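Local coordinates for protein sorbitol dehydrogenase (Gluconobacter oxydans, PDB 5ITG) that probably oxidises D-sorbitol to L-sorbose with an NADP cofactor, as a sorbitol dehydrogenase of the mannitol dehydrogenase family, at residues V293-L298 with V381-T386; P428-A433 with L449-G454. All coordinates share one frame; numbering follows the deposited sequence.

Contact 1: residues V293-L298 with V381-T386; sequences VKIRML and VQVFWT
I295 and F384 carry the apolar part of this contact, with V383 at its margin. The gamma methyl of I295 is its working branch. With CG2 anti to the backbone N (CG1 chi1 -71°), this methyl lies against the other helix. I295 CG2 sits 4.2 Å from V383 CG1. The same methyl approaches the F384 ring obliquely, with I295 CG2 4.0 Å from F384 CD1.

Carbon also packs on carbonyl oxygen, in both directions. I295 CG2 is 3.5 Å from V383 O. From the other helix, F384 CB lies 3.7 Å from I295 O.

No direct hydrogen bond joins 293-298 to 381-386. Two waters do this work, and both meet the carbonyl oxygen of F384. The first donates to F384 O at 2.7 Å and accepts a weak bond from R296 NE. The second donates to R296 O at 2.9 Å and weakly to F384 O. F384 O is thus linked through water to both the side chain and the backbone of R296, though each bridge includes one weak bond. The guanidinium group has protein partners as well: NH1 bonds to T341 O and NH2 to T388 OG1. These bonds probably help hold the guanidinium group, and with it NE, in place.

The backbones come close at R296 and F384, whose CA atoms are 5.3 Å apart. Helix 293-298 has a wider pi-type turn at 294-298, where L298 N makes a weak bond to K294 O. The short helix axes approach to 8.2 Å and cross at -90°. The arrangement is a perpendicular helix-helix crossing between helices 288-312 and 377-394, within the largely helical C-terminal domain of the mannitol dehydrogenase family.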
ATOM      1  N   VAL A 293      -5.994  12.256  -2.465  1.00 11.95           N
ATOM      2  CA  VAL A 293      -7.312  11.956  -1.907  1.00 12.00           C
ATOM      3  C   VAL A 293      -7.083  10.900  -0.815  1.00 13.90           C
ATOM      4  O   VAL A 293      -7.598  11.007   0.300  1.00 15.22           O
ATOM      5  CB  VAL A 293      -8.266  11.349  -2.955  1.00 12.97           C
ATOM      6  CG1 VAL A 293      -9.524  10.802  -2.252  1.00 12.33           C
ATOM      7  CG2 VAL A 293      -8.659  12.411  -3.981  1.00 12.61           C
ATOM      8  N   LYS A 294      -6.293   9.884  -1.142  1.00 14.57           N
ATOM      9  CA  LYS A 294      -6.002   8.815  -0.188  1.00 13.85           C
ATOM     10  C   LYS A 294      -5.258   9.360   1.027  1.00 14.77           C
ATOM     11  O   LYS A 294      -5.598   9.053   2.178  1.00 11.98           O
ATOM     12  CB  LYS A 294      -5.174   7.731  -0.863  1.00 17.29           C
ATOM     13  CG  LYS A 294      -4.998   6.478  -0.022  1.00 21.32           C
ATOM     14  CD  LYS A 294      -4.132   5.475  -0.755  1.00 26.32           C
ATOM     15  CE  LYS A 294      -3.663   4.379   0.166  1.00 30.55           C
ATOM     16  NZ  LYS A 294      -2.572   3.583  -0.468  1.00 34.52           N
ATOM     17  N   ILE A 295      -4.245  10.178   0.772  1.00 13.08           N
ATOM     18  CA  ILE A 295      -3.457  10.766   1.851  1.00 13.55           C
ATOM     19  C   ILE A 295      -4.273  11.687   2.767  1.00 13.99           C
ATOM     20  O   ILE A 295      -4.247  11.551   3.997  1.00 11.52           O
ATOM     21  CB  ILE A 295      -2.269  11.581   1.275  1.00 13.71           C
ATOM     22  CG1 ILE A 295      -1.231  10.629   0.672  1.00 16.06           C
ATOM     23  CG2 ILE A 295      -1.630  12.447   2.363  1.00 14.46           C
ATOM     24  CD1 ILE A 295      -0.159  11.350  -0.116  1.00 17.10           C
ATOM     25  N   ARG A 296      -5.019  12.609   2.162  1.00 12.33           N
ATOM     26  CA  ARG A 296      -5.757  13.591   2.943  1.00 11.75           C
ATOM     27  C   ARG A 296      -7.121  13.202   3.495  1.00 11.62           C
ATOM     28  O   ARG A 296      -7.672  13.924   4.339  1.00 12.16           O
ATOM     29  CB  ARG A 296      -5.861  14.894   2.141  1.00 10.29           C
ATOM     30  CG  ARG A 296      -4.484  15.500   1.804  1.00 11.77           C
ATOM     31  CD  ARG A 296      -4.629  16.804   1.034  1.00  7.12           C
ATOM     32  NE  ARG A 296      -5.440  17.746   1.788  1.00 11.99           N
ATOM     33  CZ  ARG A 296      -6.134  18.749   1.249  1.00 14.85           C
ATOM     34  NH1 ARG A 296      -6.119  18.954  -0.070  1.00  9.92           N
ATOM     35  NH2 ARG A 296      -6.860  19.537   2.030  1.00 11.95           N
HETATM   36  N   MSE A 297      -7.669  12.086   3.025  1.00 12.25           N
HETATM   37  CA  MSE A 297      -8.954  11.605   3.533  1.00 13.76           C
HETATM   38  C   MSE A 297      -8.812  10.269   4.276  1.00 12.41           C
HETATM   39  O   MSE A 297      -9.225  10.170   5.424  1.00 15.41           O
HETATM   40  CB  MSE A 297      -9.971  11.477   2.396  1.00 13.32           C
HETATM   41  CG  MSE A 297     -10.452  12.828   1.866  1.00 17.17           C
HETATM   42 SE   MSE A 297     -11.901  12.634   0.622  0.85 26.60          SE
HETATM   43  CE  MSE A 297     -13.283  12.157   1.904  1.00 14.72           C
ATOM     44  N   LEU A 298      -8.218   9.253   3.644  1.00 11.31           N
ATOM     45  CA  LEU A 298      -8.071   7.955   4.307  1.00 11.14           C
ATOM     46  C   LEU A 298      -7.016   7.979   5.414  1.00 13.85           C
ATOM     47  O   LEU A 298      -7.315   7.674   6.572  1.00 10.18           O
ATOM     48  CB  LEU A 298      -7.721   6.849   3.300  1.00 12.75           C
ATOM     49  CG  LEU A 298      -7.546   5.447   3.914  1.00 12.70           C
ATOM     50  CD1 LEU A 298      -8.890   4.895   4.314  1.00 12.16           C
ATOM     51  CD2 LEU A 298      -6.879   4.511   2.919  1.00 17.32           C
ATOM     52  N   VAL A 381       1.401  13.124  10.718  1.00 16.39           N
ATOM     53  CA  VAL A 381       0.797  14.445  10.794  1.00 17.25           C
ATOM     54  C   VAL A 381       1.399  15.317   9.689  1.00 17.11           C
ATOM     55  O   VAL A 381       0.682  16.014   8.977  1.00 16.09           O
ATOM     56  CB  VAL A 381       1.057  15.093  12.170  1.00 16.61           C
ATOM     57  CG1 VAL A 381       0.710  16.567  12.133  1.00 18.18           C
ATOM     58  CG2 VAL A 381       0.224  14.378  13.236  1.00 16.67           C
ATOM     59  N   GLN A 382       2.721  15.262   9.538  1.00 16.06           N
ATOM     60  CA  GLN A 382       3.388  16.054   8.512  1.00 15.33           C
ATOM     61  C   GLN A 382       2.858  15.716   7.120  1.00 15.63           C
ATOM     62  O   GLN A 382       2.504  16.603   6.348  1.00 16.77           O
ATOM     63  CB  GLN A 382       4.898  15.811   8.542  1.00 17.15           C
ATOM     64  CG  GLN A 382       5.578  16.209   9.842  1.00 17.25           C
ATOM     65  CD  GLN A 382       7.064  15.886   9.827  1.00 21.88           C
ATOM     66  OE1 GLN A 382       7.478  14.866   9.276  1.00 19.95           O
ATOM     67  NE2 GLN A 382       7.870  16.743  10.450  1.00 22.00           N
ATOM     68  N   VAL A 383       2.791  14.434   6.795  1.00 13.64           N
ATOM     69  CA  VAL A 383       2.316  14.052   5.470  1.00 14.58           C
ATOM     70  C   VAL A 383       0.801  14.126   5.262  1.00 15.97           C
ATOM     71  O   VAL A 383       0.341  14.665   4.254  1.00 15.52           O
ATOM     72  CB  VAL A 383       2.813  12.637   5.097  1.00 15.50           C
ATOM     73  CG1 VAL A 383       2.324  12.257   3.695  1.00 14.34           C
ATOM     74  CG2 VAL A 383       4.352  12.599   5.144  1.00 14.98           C
ATOM     75  N   PHE A 384       0.021  13.617   6.211  1.00 16.86           N
ATOM     76  CA  PHE A 384      -1.438  13.596   6.045  1.00 15.61           C
ATOM     77  C   PHE A 384      -2.223  14.869   6.345  1.00 15.63           C
ATOM     78  O   PHE A 384      -3.278  15.097   5.745  1.00 14.85           O
ATOM     79  CB  PHE A 384      -2.074  12.482   6.900  1.00 14.13           C
ATOM     80  CG  PHE A 384      -1.329  11.172   6.884  1.00 16.86           C
ATOM     81  CD1 PHE A 384      -0.567  10.785   5.789  1.00 15.81           C
ATOM     82  CD2 PHE A 384      -1.448  10.295   7.955  1.00 15.69           C
ATOM     83  CE1 PHE A 384       0.061   9.547   5.770  1.00 19.10           C
ATOM     84  CE2 PHE A 384      -0.825   9.056   7.940  1.00 16.69           C
ATOM     85  CZ  PHE A 384      -0.070   8.680   6.849  1.00 16.27           C
ATOM     86  N   TRP A 385      -1.737  15.691   7.273  1.00 14.57           N
ATOM     87  CA  TRP A 385      -2.485  16.883   7.676  1.00 15.70           C
ATOM     88  C   TRP A 385      -2.028  18.260   7.184  1.00 14.90           C
ATOM     89  O   TRP A 385      -2.833  19.192   7.151  1.00 15.73           O
ATOM     90  CB  TRP A 385      -2.551  16.952   9.207  1.00 15.71           C
ATOM     91  CG  TRP A 385      -3.457  15.950   9.897  1.00 15.23           C
ATOM     92  CD1 TRP A 385      -4.195  14.959   9.320  1.00 12.85           C
ATOM     93  CD2 TRP A 385      -3.720  15.881  11.304  1.00 12.02           C
ATOM     94  NE1 TRP A 385      -4.912  14.275  10.283  1.00 10.02           N
ATOM     95  CE2 TRP A 385      -4.635  14.821  11.509  1.00 13.98           C
ATOM     96  CE3 TRP A 385      -3.273  16.617  12.412  1.00 11.80           C
ATOM     97  CZ2 TRP A 385      -5.112  14.478  12.778  1.00 12.66           C
ATOM     98  CZ3 TRP A 385      -3.748  16.280  13.677  1.00 12.07           C
ATOM     99  CH2 TRP A 385      -4.659  15.218  13.850  1.00 12.07           C
ATOM    100  N   THR A 386      -0.764  18.396   6.805  1.00 14.20           N
ATOM    101  CA  THR A 386      -0.241  19.703   6.399  1.00 14.71           C
ATOM    102  C   THR A 386      -1.044  20.499   5.366  1.00 13.01           C
ATOM    103  O   THR A 386      -1.338  21.674   5.586  1.00 16.05           O
ATOM    104  CB  THR A 386       1.226  19.579   5.923  1.00 14.24           C
ATOM    105  OG1 THR A 386       2.037  19.140   7.021  1.00 18.88           O
ATOM    106  CG2 THR A 386       1.752  20.930   5.427  1.00 14.93           C
TER
HETATM  107  O   HOH W   1      -3.693  17.389   4.466  1.00 13.54           O
HETATM  108  O   HOH W   2      -6.435  16.172   5.725  1.00 14.54           O

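Contact 2: residues P428-A433 with L449-G454; sequences PTYGDA and LPAFDG
The Y430 side chain leaves its backbone with CG beside the N and anti to the carbonyl carbon (chi1 -76°), and this carries the phenol across to L449, P450 and A451. L449 has a similar first torsion (chi1 -71°), and with chi2 171° both its methyls lie near the tyrosine. The two side chains cross at about a right angle.

L449 CD2 rests over one face of the Y430 ring, 4.0 Å from Y430 CZ. The other methyl lies near the phenol oxygen, with L449 CD1 3.7 Å from Y430 OH. The beta carbon of L449 is also beside that oxygen. P450 meets the ring elsewhere and at an oblique angle: P450 CD is 3.9 Å from Y430 CE1. A451 adds its methyl at the end of the phenol, where A451 CB lies 3.7 Å from Y430 OH.

The hydroxyl is thus set among carbon atoms of L449 and A451. No hydrogen bond crosses between 428-433 and 449-454. The polar need of the buried oxygen is met by Y409, whose OH is hydrogen-bonded to Y430 OH. An alanine in place of Y430 would probably open a gap beside L449 and P450 and leave the Y409 hydroxyl without this partner.

The tyrosine comes just before G431, the N-cap residue of helix 432-439. L449 comes just before a short 3-10 turn that includes P450 and A451, in the loop between helices 432-439 and 461-477. C378 of helix 377-394 touches Y430, P450 and A451. L449 also packs on L410 of helix 400-412 and on E434 of helix 432-439, and the contact therefore sits where three helices of the C-terminal domain meet.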
ATOM      1  N   PRO A 428       9.759   7.336  16.231  1.00 25.71           N
ATOM      2  CA  PRO A 428      11.159   7.135  15.846  1.00 27.11           C
ATOM      3  C   PRO A 428      11.984   8.409  15.657  1.00 27.81           C
ATOM      4  O   PRO A 428      13.150   8.452  16.037  1.00 29.01           O
ATOM      5  CB  PRO A 428      11.043   6.330  14.555  1.00 27.45           C
ATOM      6  CG  PRO A 428       9.815   5.516  14.784  1.00 26.72           C
ATOM      7  CD  PRO A 428       8.866   6.544  15.366  1.00 25.93           C
ATOM      8  N   THR A 429      11.376   9.445  15.085  1.00 27.23           N
ATOM      9  CA  THR A 429      12.089  10.693  14.824  1.00 27.11           C
ATOM     10  C   THR A 429      12.272  11.577  16.052  1.00 28.72           C
ATOM     11  O   THR A 429      12.987  12.576  15.997  1.00 29.36           O
ATOM     12  CB  THR A 429      11.372  11.528  13.741  1.00 26.10           C
ATOM     13  OG1 THR A 429      10.088  11.941  14.228  1.00 23.19           O
ATOM     14  CG2 THR A 429      11.191  10.711  12.472  1.00 24.25           C
ATOM     15  N   TYR A 430      11.623  11.221  17.152  1.00 28.69           N
ATOM     16  CA  TYR A 430      11.734  12.003  18.377  1.00 28.75           C
ATOM     17  C   TYR A 430      12.907  11.544  19.233  1.00 30.68           C
ATOM     18  O   TYR A 430      13.189  10.348  19.328  1.00 28.31           O
ATOM     19  CB  TYR A 430      10.448  11.901  19.209  1.00 28.15           C
ATOM     20  CG  TYR A 430       9.282  12.721  18.700  1.00 28.77           C
ATOM     21  CD1 TYR A 430       9.354  13.410  17.488  1.00 28.52           C
ATOM     22  CD2 TYR A 430       8.096  12.800  19.433  1.00 29.07           C
ATOM     23  CE1 TYR A 430       8.267  14.157  17.019  1.00 28.42           C
ATOM     24  CE2 TYR A 430       7.012  13.538  18.975  1.00 27.66           C
ATOM     25  CZ  TYR A 430       7.102  14.213  17.766  1.00 27.87           C
ATOM     26  OH  TYR A 430       6.018  14.925  17.300  1.00 25.68           O
ATOM     27  N   GLY A 431      13.581  12.512  19.848  1.00 31.21           N
ATOM     28  CA  GLY A 431      14.702  12.216  20.722  1.00 33.63           C
ATOM     29  C   GLY A 431      14.326  12.647  22.128  1.00 35.43           C
ATOM     30  O   GLY A 431      13.141  12.811  22.428  1.00 34.71           O
ATOM     31  N   ASP A 432      15.321  12.841  22.991  1.00 37.14           N
ATOM     32  CA  ASP A 432      15.059  13.257  24.367  1.00 37.66           C
ATOM     33  C   ASP A 432      14.430  14.641  24.406  1.00 36.94           C
ATOM     34  O   ASP A 432      13.503  14.893  25.179  1.00 35.52           O
ATOM     35  CB  ASP A 432      16.357  13.275  25.184  1.00 41.05           C
ATOM     36  CG  ASP A 432      17.008  11.912  25.279  1.00 42.34           C
ATOM     37  OD1 ASP A 432      16.292  10.929  25.567  1.00 43.69           O
ATOM     38  OD2 ASP A 432      18.239  11.825  25.074  1.00 45.68           O
ATOM     39  N   ALA A 433      14.946  15.539  23.573  1.00 36.16           N
ATOM     40  CA  ALA A 433      14.433  16.899  23.506  1.00 36.00           C
ATOM     41  C   ALA A 433      12.943  16.896  23.152  1.00 35.07           C
ATOM     42  O   ALA A 433      12.121  17.469  23.867  1.00 35.39           O
ATOM     43  CB  ALA A 433      15.217  17.699  22.473  1.00 35.50           C
ATOM     44  N   LEU A 449       6.915  20.821  18.625  1.00 24.67           N
ATOM     45  CA  LEU A 449       7.313  19.528  18.059  1.00 23.13           C
ATOM     46  C   LEU A 449       7.390  19.639  16.538  1.00 22.64           C
ATOM     47  O   LEU A 449       6.678  20.433  15.935  1.00 22.48           O
ATOM     48  CB  LEU A 449       6.325  18.425  18.453  1.00 21.47           C
ATOM     49  CG  LEU A 449       6.349  17.992  19.922  1.00 21.27           C
ATOM     50  CD1 LEU A 449       5.176  17.057  20.215  1.00 21.16           C
ATOM     51  CD2 LEU A 449       7.679  17.311  20.230  1.00 20.99           C
ATOM     52  N   PRO A 450       8.263  18.841  15.904  1.00 22.67           N
ATOM     53  CA  PRO A 450       8.454  18.837  14.448  1.00 21.85           C
ATOM     54  C   PRO A 450       7.202  18.477  13.646  1.00 21.55           C
ATOM     55  O   PRO A 450       7.106  18.787  12.459  1.00 21.16           O
ATOM     56  CB  PRO A 450       9.559  17.801  14.243  1.00 22.78           C
ATOM     57  CG  PRO A 450      10.311  17.821  15.544  1.00 24.50           C
ATOM     58  CD  PRO A 450       9.192  17.900  16.553  1.00 23.47           C
ATOM     59  N   ALA A 451       6.249  17.824  14.299  1.00 20.85           N
ATOM     60  CA  ALA A 451       5.017  17.397  13.640  1.00 20.41           C
ATOM     61  C   ALA A 451       4.270  18.521  12.924  1.00 20.31           C
ATOM     62  O   ALA A 451       3.622  18.283  11.900  1.00 20.43           O
ATOM     63  CB  ALA A 451       4.084  16.735  14.666  1.00 18.85           C
ATOM     64  N   PHE A 452       4.381  19.736  13.453  1.00 18.09           N
ATOM     65  CA  PHE A 452       3.671  20.886  12.911  1.00 18.81           C
ATOM     66  C   PHE A 452       4.504  21.852  12.063  1.00 19.41           C
ATOM     67  O   PHE A 452       4.040  22.947  11.728  1.00 19.50           O
ATOM     68  CB  PHE A 452       3.015  21.630  14.077  1.00 19.59           C
ATOM     69  CG  PHE A 452       2.433  20.709  15.122  1.00 21.79           C
ATOM     70  CD1 PHE A 452       1.545  19.693  14.759  1.00 21.45           C
ATOM     71  CD2 PHE A 452       2.807  20.822  16.459  1.00 22.48           C
ATOM     72  CE1 PHE A 452       1.043  18.798  15.714  1.00 22.77           C
ATOM     73  CE2 PHE A 452       2.310  19.931  17.422  1.00 24.83           C
ATOM     74  CZ  PHE A 452       1.429  18.917  17.049  1.00 21.66           C
ATOM     75  N   ASP A 453       5.717  21.438  11.700  1.00 20.09           N
ATOM     76  CA  ASP A 453       6.608  22.279  10.898  1.00 21.51           C
ATOM     77  C   ASP A 453       6.111  22.598   9.488  1.00 19.79           C
ATOM     78  O   ASP A 453       6.494  23.619   8.914  1.00 20.67           O
ATOM     79  CB  ASP A 453       7.998  21.638  10.787  1.00 22.03           C
ATOM     80  CG  ASP A 453       8.800  21.737  12.078  1.00 24.44           C
ATOM     81  OD1 ASP A 453       8.344  22.414  13.013  1.00 25.99           O
ATOM     82  OD2 ASP A 453       9.892  21.135  12.148  1.00 25.52           O
ATOM     83  N   GLY A 454       5.275  21.725   8.932  1.00 18.78           N
ATOM     84  CA  GLY A 454       4.768  21.924   7.585  1.00 16.84           C
ATOM     85  C   GLY A 454       3.979  23.202   7.342  1.00 18.72           C
ATOM     86  O   GLY A 454       3.849  23.643   6.196  1.00 17.14           O
TER

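Contact 1 and contact 2 lie on the same side of the chain's centre, with their own centres about 17 Å apart. They come in series along the chain: contact 1 closes before contact 2 opens. All four segments belong to the C-terminal domain of the mannitol dehydrogenase family. Helix 377-394 joins the two. It supplies 381-386 to contact 1, and its C378 packs against contact 2. The contacts also touch directly: Q382 NE2 lies 3.0 Å from P450 O, a probable hydrogen bond, and V381 CG1 packs on A451 O. The late loop 449-454 is thereby linked through one helix to the long helix 288-312, which comes earlier in the chain.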